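Local coordinates for protein Bug27 (Bordetella pertussis, PDB 2QPQ) that probably binds a small solute in the periplasm, as a Venus-flytrap solute-binding protein of the Bug family, at residues A[62-76]-A[228-242]. Sequence-based numbering, arbitrary orientation.
Sequences APDGYSLLMVNSSFA and QWHGLLVPGATPMAV
In the central sheet of one lobe of this Venus-flytrap protein, strand 67-72 pairs antiparallel with strand 227-235, and the pairing runs up to the region where Gln228 hydrogen-bonds a citrate, probably picked up from the crystallisation liquor. Leu69 and Leu233 exchange two backbone hydrogen bonds, as do Val71 and Gly231; the straightest is Val71 N to Gly231 O, 2.7 Å at 177°. Beyond them, Ser73 OG accepts from Trp229 N at 3.1 Å, while the return bond from Ser73 N to Trp229 O is weak.

Ser73 also covers the indole: its CA sits 3.6 Å from the centroid of the six-membered ring of Trp229, almost on the normal. With CG between the backbone N and the carbonyl carbon (chi1 40°), the indole comes to lie against Ser73 and the side chain of Ala76, whose CB approaches CZ2. Val71 CG2 meets the ring edge at CZ3 (3.7 Å), and Asp285 accepts from NE1. On the face that carries Val71 and Leu69, Leu233 sends CD1 over the Phe75 ring, 3.7 Å from its centroid, a CH-pi contact, while its CG packs on Val71 CG2. Helix 275-296 adjoins both aromatic rings.

The other face carries Met70, Leu232 and His230. Met70, bent at chi2 (88°), brings SD to 3.5 Å from Leu232 CD2; helix 21-35 touches both Met70 and His230.

At the far end, Pro63 CB packs against Ala237 CB at 3.8 Å, beside the type I turn 235-238, whose Pro235 O takes bonds from both Thr238 N and OG1. Val242 CG1 presses on the CA of Gly65. Strand 67-72 thus lies between parallel strand 10-14 and antiparallel strand 227-235, in a mixed sheet flanked by helices, as in the alpha/beta lobes of periplasmic binding proteins.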
loop_
_atom_site.group_PDB
_atom_site.type_symbol
_atom_site.label_atom_id
_atom_site.label_comp_id
_atom_site.label_asym_id
_atom_site.label_seq_id
_atom_site.Cartn_x
_atom_site.Cartn_y
_atom_site.Cartn_z
ATOM N N ALA A 62 -16.375 7.577 -18.506
ATOM C CA ALA A 62 -17.741 7.103 -18.430
ATOM C C ALA A 62 -17.848 6.056 -17.316
ATOM O O ALA A 62 -16.918 5.285 -17.091
ATOM C CB ALA A 62 -18.195 6.492 -19.779
ATOM N N PRO A 63 -18.977 6.045 -16.605
ATOM C CA PRO A 63 -19.210 5.050 -15.542
ATOM C C PRO A 63 -19.782 3.737 -16.085
ATOM O O PRO A 63 -20.883 3.296 -15.678
ATOM C CB PRO A 63 -20.219 5.755 -14.648
ATOM C CG PRO A 63 -21.079 6.568 -15.687
ATOM C CD PRO A 63 -20.113 7.009 -16.754
ATOM N N ASP A 64 -19.063 3.133 -17.028
ATOM C CA ASP A 64 -19.601 1.994 -17.803
ATOM C C ASP A 64 -18.827 0.707 -17.542
ATOM O O ASP A 64 -19.160 -0.382 -18.065
ATOM C CB ASP A 64 -19.634 2.317 -19.291
ATOM C CG ASP A 64 -18.292 2.788 -19.827
ATOM O OD1 ASP A 64 -17.249 2.732 -19.131
ATOM O OD2 ASP A 64 -18.275 3.216 -20.986
ATOM N N GLY A 65 -17.825 0.810 -16.672
ATOM C CA GLY A 65 -17.023 -0.355 -16.380
ATOM C C GLY A 65 -15.786 -0.594 -17.235
ATOM O O GLY A 65 -15.034 -1.532 -16.976
ATOM N N TYR A 66 -15.555 0.249 -18.231
ATOM C CA TYR A 66 -14.442 0.030 -19.154
ATOM C C TYR A 66 -13.170 0.766 -18.731
ATOM O O TYR A 66 -12.128 0.607 -19.341
ATOM C CB TYR A 66 -14.843 0.431 -20.581
ATOM C CG TYR A 66 -15.814 -0.555 -21.153
ATOM C CD1 TYR A 66 -15.374 -1.780 -21.635
ATOM C CD2 TYR A 66 -17.177 -0.275 -21.180
ATOM C CE1 TYR A 66 -16.278 -2.714 -22.139
ATOM C CE2 TYR A 66 -18.076 -1.169 -21.695
ATOM C CZ TYR A 66 -17.624 -2.401 -22.162
ATOM O OH TYR A 66 -18.548 -3.291 -22.675
ATOM N N SER A 67 -13.290 1.593 -17.703
ATOM C CA SER A 67 -12.176 2.381 -17.188
ATOM C C SER A 67 -12.080 2.097 -15.702
ATOM O O SER A 67 -13.022 2.359 -14.930
ATOM C CB SER A 67 -12.374 3.886 -17.407
ATOM O OG SER A 67 -12.542 4.178 -18.799
ATOM N N LEU A 68 -10.926 1.591 -15.293
ATOM C CA LEU A 68 -10.722 1.223 -13.896
ATOM C C LEU A 68 -9.425 1.850 -13.404
ATOM O O LEU A 68 -8.539 2.174 -14.200
ATOM C CB LEU A 68 -10.644 -0.300 -13.738
ATOM C CG LEU A 68 -11.876 -1.139 -14.077
ATOM C CD1 LEU A 68 -11.777 -1.523 -15.541
ATOM C CD2 LEU A 68 -11.846 -2.420 -13.211
ATOM N N LEU A 69 -9.336 2.037 -12.096
ATOM C CA LEU A 69 -8.169 2.625 -11.469
ATOM C C LEU A 69 -7.594 1.600 -10.516
ATOM O O LEU A 69 -8.290 1.143 -9.620
ATOM C CB LEU A 69 -8.564 3.894 -10.692
ATOM C CG LEU A 69 -7.334 4.654 -10.174
ATOM C CD1 LEU A 69 -6.558 5.345 -11.336
ATOM C CD2 LEU A 69 -7.810 5.676 -9.116
ATOM N N MET A 70 -6.351 1.191 -10.747
ATOM C CA MET A 70 -5.678 0.292 -9.800
ATOM C C MET A 70 -5.022 1.130 -8.704
ATOM O O MET A 70 -4.175 1.960 -9.001
ATOM C CB MET A 70 -4.604 -0.576 -10.484
ATOM C CG MET A 70 -4.029 -1.576 -9.446
ATOM S SD MET A 70 -5.033 -3.108 -9.418
ATOM C CE MET A 70 -4.466 -3.851 -7.910
ATOM N N VAL A 71 -5.435 0.913 -7.466
ATOM C CA VAL A 71 -5.025 1.730 -6.314
ATOM C C VAL A 71 -4.360 0.900 -5.223
ATOM O O VAL A 71 -4.582 -0.318 -5.086
ATOM C CB VAL A 71 -6.248 2.551 -5.685
ATOM C CG1 VAL A 71 -6.792 3.572 -6.702
ATOM C CG2 VAL A 71 -7.445 1.600 -5.190
ATOM N N ASN A 72 -3.599 1.590 -4.393
ATOM C CA ASN A 72 -3.292 1.054 -3.091
ATOM C C ASN A 72 -3.681 2.089 -2.031
ATOM O O ASN A 72 -4.248 3.136 -2.360
ATOM C CB ASN A 72 -1.821 0.629 -2.996
ATOM C CG ASN A 72 -0.862 1.777 -3.251
ATOM O OD1 ASN A 72 -0.125 1.778 -4.240
ATOM N ND2 ASN A 72 -0.849 2.733 -2.370
ATOM N N SER A 73 -3.408 1.785 -0.771
ATOM C CA SER A 73 -3.716 2.685 0.357
ATOM C C SER A 73 -3.307 4.148 0.169
ATOM O O SER A 73 -3.979 5.034 0.689
ATOM C CB SER A 73 -3.125 2.121 1.650
ATOM O OG SER A 73 -3.836 0.962 1.990
ATOM N N SER A 74 -2.238 4.391 -0.591
ATOM C CA SER A 74 -1.834 5.742 -0.987
ATOM C C SER A 74 -3.024 6.577 -1.441
ATOM O O SER A 74 -3.114 7.754 -1.127
ATOM C CB SER A 74 -0.806 5.694 -2.130
ATOM O OG SER A 74 0.447 5.108 -1.729
ATOM N N PHE A 75 -3.944 5.965 -2.191
ATOM C CA PHE A 75 -5.163 6.663 -2.621
ATOM C C PHE A 75 -5.894 7.287 -1.415
ATOM O O PHE A 75 -6.451 8.403 -1.500
ATOM C CB PHE A 75 -6.085 5.696 -3.402
ATOM C CG PHE A 75 -7.392 6.319 -3.850
ATOM C CD1 PHE A 75 -7.500 6.895 -5.122
ATOM C CD2 PHE A 75 -8.503 6.362 -2.986
ATOM C CE1 PHE A 75 -8.741 7.478 -5.565
ATOM C CE2 PHE A 75 -9.736 6.985 -3.406
ATOM C CZ PHE A 75 -9.829 7.496 -4.733
ATOM N N ALA A 76 -5.952 6.559 -0.306
ATOM C CA ALA A 76 -6.633 7.085 0.895
ATOM C C ALA A 76 -5.786 8.106 1.657
ATOM O O ALA A 76 -6.325 8.871 2.463
ATOM C CB ALA A 76 -7.090 5.956 1.810
ATOM N N GLN A 228 -1.520 -2.195 3.984
ATOM C CA GLN A 228 -1.804 -1.601 2.687
ATOM C C GLN A 228 -2.648 -2.532 1.819
ATOM O O GLN A 228 -2.276 -3.656 1.571
ATOM C CB GLN A 228 -0.504 -1.280 1.975
ATOM C CG GLN A 228 -0.603 -0.716 0.553
ATOM C CD GLN A 228 0.753 -0.230 0.095
ATOM O OE1 GLN A 228 1.391 0.524 0.809
ATOM N NE2 GLN A 228 1.225 -0.700 -1.041
ATOM N N TRP A 229 -3.769 -2.028 1.356
ATOM C CA TRP A 229 -4.654 -2.735 0.416
ATOM C C TRP A 229 -4.340 -2.306 -0.992
ATOM O O TRP A 229 -3.656 -1.279 -1.223
ATOM C CB TRP A 229 -6.144 -2.486 0.745
ATOM C CG TRP A 229 -6.557 -1.071 1.178
ATOM C CD1 TRP A 229 -6.866 -0.674 2.458
ATOM C CD2 TRP A 229 -6.797 0.085 0.340
ATOM N NE1 TRP A 229 -7.242 0.643 2.459
ATOM C CE2 TRP A 229 -7.206 1.132 1.185
ATOM C CE3 TRP A 229 -6.666 0.339 -1.037
ATOM C CZ2 TRP A 229 -7.529 2.446 0.707
ATOM C CZ3 TRP A 229 -6.978 1.669 -1.518
ATOM C CH2 TRP A 229 -7.386 2.696 -0.619
ATOM N N HIS A 230 -4.849 -3.097 -1.931
ATOM C CA HIS A 230 -4.563 -2.965 -3.355
ATOM C C HIS A 230 -5.843 -3.398 -4.034
ATOM O O HIS A 230 -6.310 -4.521 -3.828
ATOM C CB HIS A 230 -3.445 -3.899 -3.820
ATOM C CG HIS A 230 -2.155 -3.723 -3.082
ATOM N ND1 HIS A 230 -1.932 -4.290 -1.846
ATOM C CD2 HIS A 230 -1.017 -3.059 -3.408
ATOM C CE1 HIS A 230 -0.727 -3.942 -1.419
ATOM N NE2 HIS A 230 -0.145 -3.213 -2.354
ATOM N N GLY A 231 -6.419 -2.519 -4.841
ATOM C CA GLY A 231 -7.657 -2.886 -5.477
ATOM C C GLY A 231 -7.963 -2.009 -6.633
ATOM O O GLY A 231 -7.103 -1.222 -7.076
ATOM N N LEU A 232 -9.200 -2.185 -7.132
ATOM C CA LEU A 232 -9.664 -1.524 -8.315
ATOM C C LEU A 232 -10.895 -0.710 -7.961
ATOM O O LEU A 232 -11.809 -1.196 -7.237
ATOM C CB LEU A 232 -9.996 -2.585 -9.411
ATOM C CG LEU A 232 -8.699 -3.194 -10.032
ATOM C CD1 LEU A 232 -8.928 -4.532 -10.705
ATOM C CD2 LEU A 232 -8.049 -2.234 -11.033
ATOM N N LEU A 233 -10.894 0.523 -8.479
ATOM C CA LEU A 233 -12.050 1.439 -8.413
ATOM C C LEU A 233 -12.535 1.749 -9.818
ATOM O O LEU A 233 -11.794 1.519 -10.796
ATOM C CB LEU A 233 -11.676 2.765 -7.716
ATOM C CG LEU A 233 -10.808 2.737 -6.452
ATOM C CD1 LEU A 233 -10.486 4.152 -5.909
ATOM C CD2 LEU A 233 -11.500 1.893 -5.340
ATOM N N VAL A 234 -13.752 2.314 -9.912
ATOM C CA VAL A 234 -14.335 2.750 -11.191
ATOM C C VAL A 234 -14.899 4.142 -10.940
ATOM O O VAL A 234 -14.917 4.600 -9.793
ATOM C CB VAL A 234 -15.455 1.803 -11.685
ATOM C CG1 VAL A 234 -14.802 0.492 -12.378
ATOM C CG2 VAL A 234 -16.463 1.453 -10.526
ATOM N N PRO A 235 -15.328 4.837 -12.000
ATOM C CA PRO A 235 -15.956 6.121 -11.744
ATOM C C PRO A 235 -17.147 5.956 -10.765
ATOM O O PRO A 235 -17.881 4.955 -10.832
ATOM C CB PRO A 235 -16.405 6.577 -13.136
ATOM C CG PRO A 235 -15.390 5.862 -14.107
ATOM C CD PRO A 235 -15.262 4.517 -13.445
ATOM N N GLY A 236 -17.307 6.958 -9.888
ATOM C CA GLY A 236 -18.320 7.006 -8.850
ATOM C C GLY A 236 -19.741 6.657 -9.250
ATOM O O GLY A 236 -20.443 6.037 -8.464
ATOM N N ALA A 237 -20.163 6.997 -10.472
ATOM C CA ALA A 237 -21.552 6.722 -10.912
ATOM C C ALA A 237 -21.757 5.317 -11.505
ATOM O O ALA A 237 -22.856 4.984 -11.958
ATOM C CB ALA A 237 -22.003 7.785 -11.948
ATOM N N THR A 238 -20.720 4.488 -11.518
ATOM C CA THR A 238 -20.822 3.171 -12.167
ATOM C C THR A 238 -21.846 2.348 -11.414
ATOM O O THR A 238 -21.707 2.149 -10.227
ATOM C CB THR A 238 -19.467 2.406 -12.136
ATOM O OG1 THR A 238 -18.454 3.260 -12.697
ATOM C CG2 THR A 238 -19.583 1.153 -12.987
ATOM N N PRO A 239 -22.896 1.876 -12.101
ATOM C CA PRO A 239 -23.939 1.122 -11.369
ATOM C C PRO A 239 -23.369 -0.108 -10.643
ATOM O O PRO A 239 -22.361 -0.689 -11.057
ATOM C CB PRO A 239 -24.884 0.674 -12.466
ATOM C CG PRO A 239 -24.686 1.733 -13.560
ATOM C CD PRO A 239 -23.198 2.010 -13.539
ATOM N N MET A 240 -24.011 -0.481 -9.552
ATOM C CA MET A 240 -23.604 -1.643 -8.815
ATOM C C MET A 240 -23.593 -2.878 -9.683
ATOM O O MET A 240 -22.700 -3.713 -9.520
ATOM C CB MET A 240 -24.508 -1.839 -7.579
ATOM C CG MET A 240 -24.066 -2.995 -6.640
ATOM S SD MET A 240 -22.360 -2.842 -6.022
ATOM C CE MET A 240 -22.558 -1.647 -4.710
ATOM N N ALA A 241 -24.533 -3.032 -10.609
ATOM C CA ALA A 241 -24.516 -4.261 -11.467
ATOM C C ALA A 241 -23.208 -4.388 -12.256
ATOM O O ALA A 241 -22.683 -5.506 -12.477
ATOM C CB ALA A 241 -25.698 -4.303 -12.424
ATOM N N VAL A 242 -22.711 -3.253 -12.728
ATOM C CA VAL A 242 -21.417 -3.203 -13.419
ATOM C C VAL A 242 -20.256 -3.512 -12.444
ATOM O O VAL A 242 -19.375 -4.325 -12.730
ATOM C CB VAL A 242 -21.218 -1.821 -14.119
ATOM C CG1 VAL A 242 -19.835 -1.737 -14.773
ATOM C CG2 VAL A 242 -22.353 -1.557 -15.178
#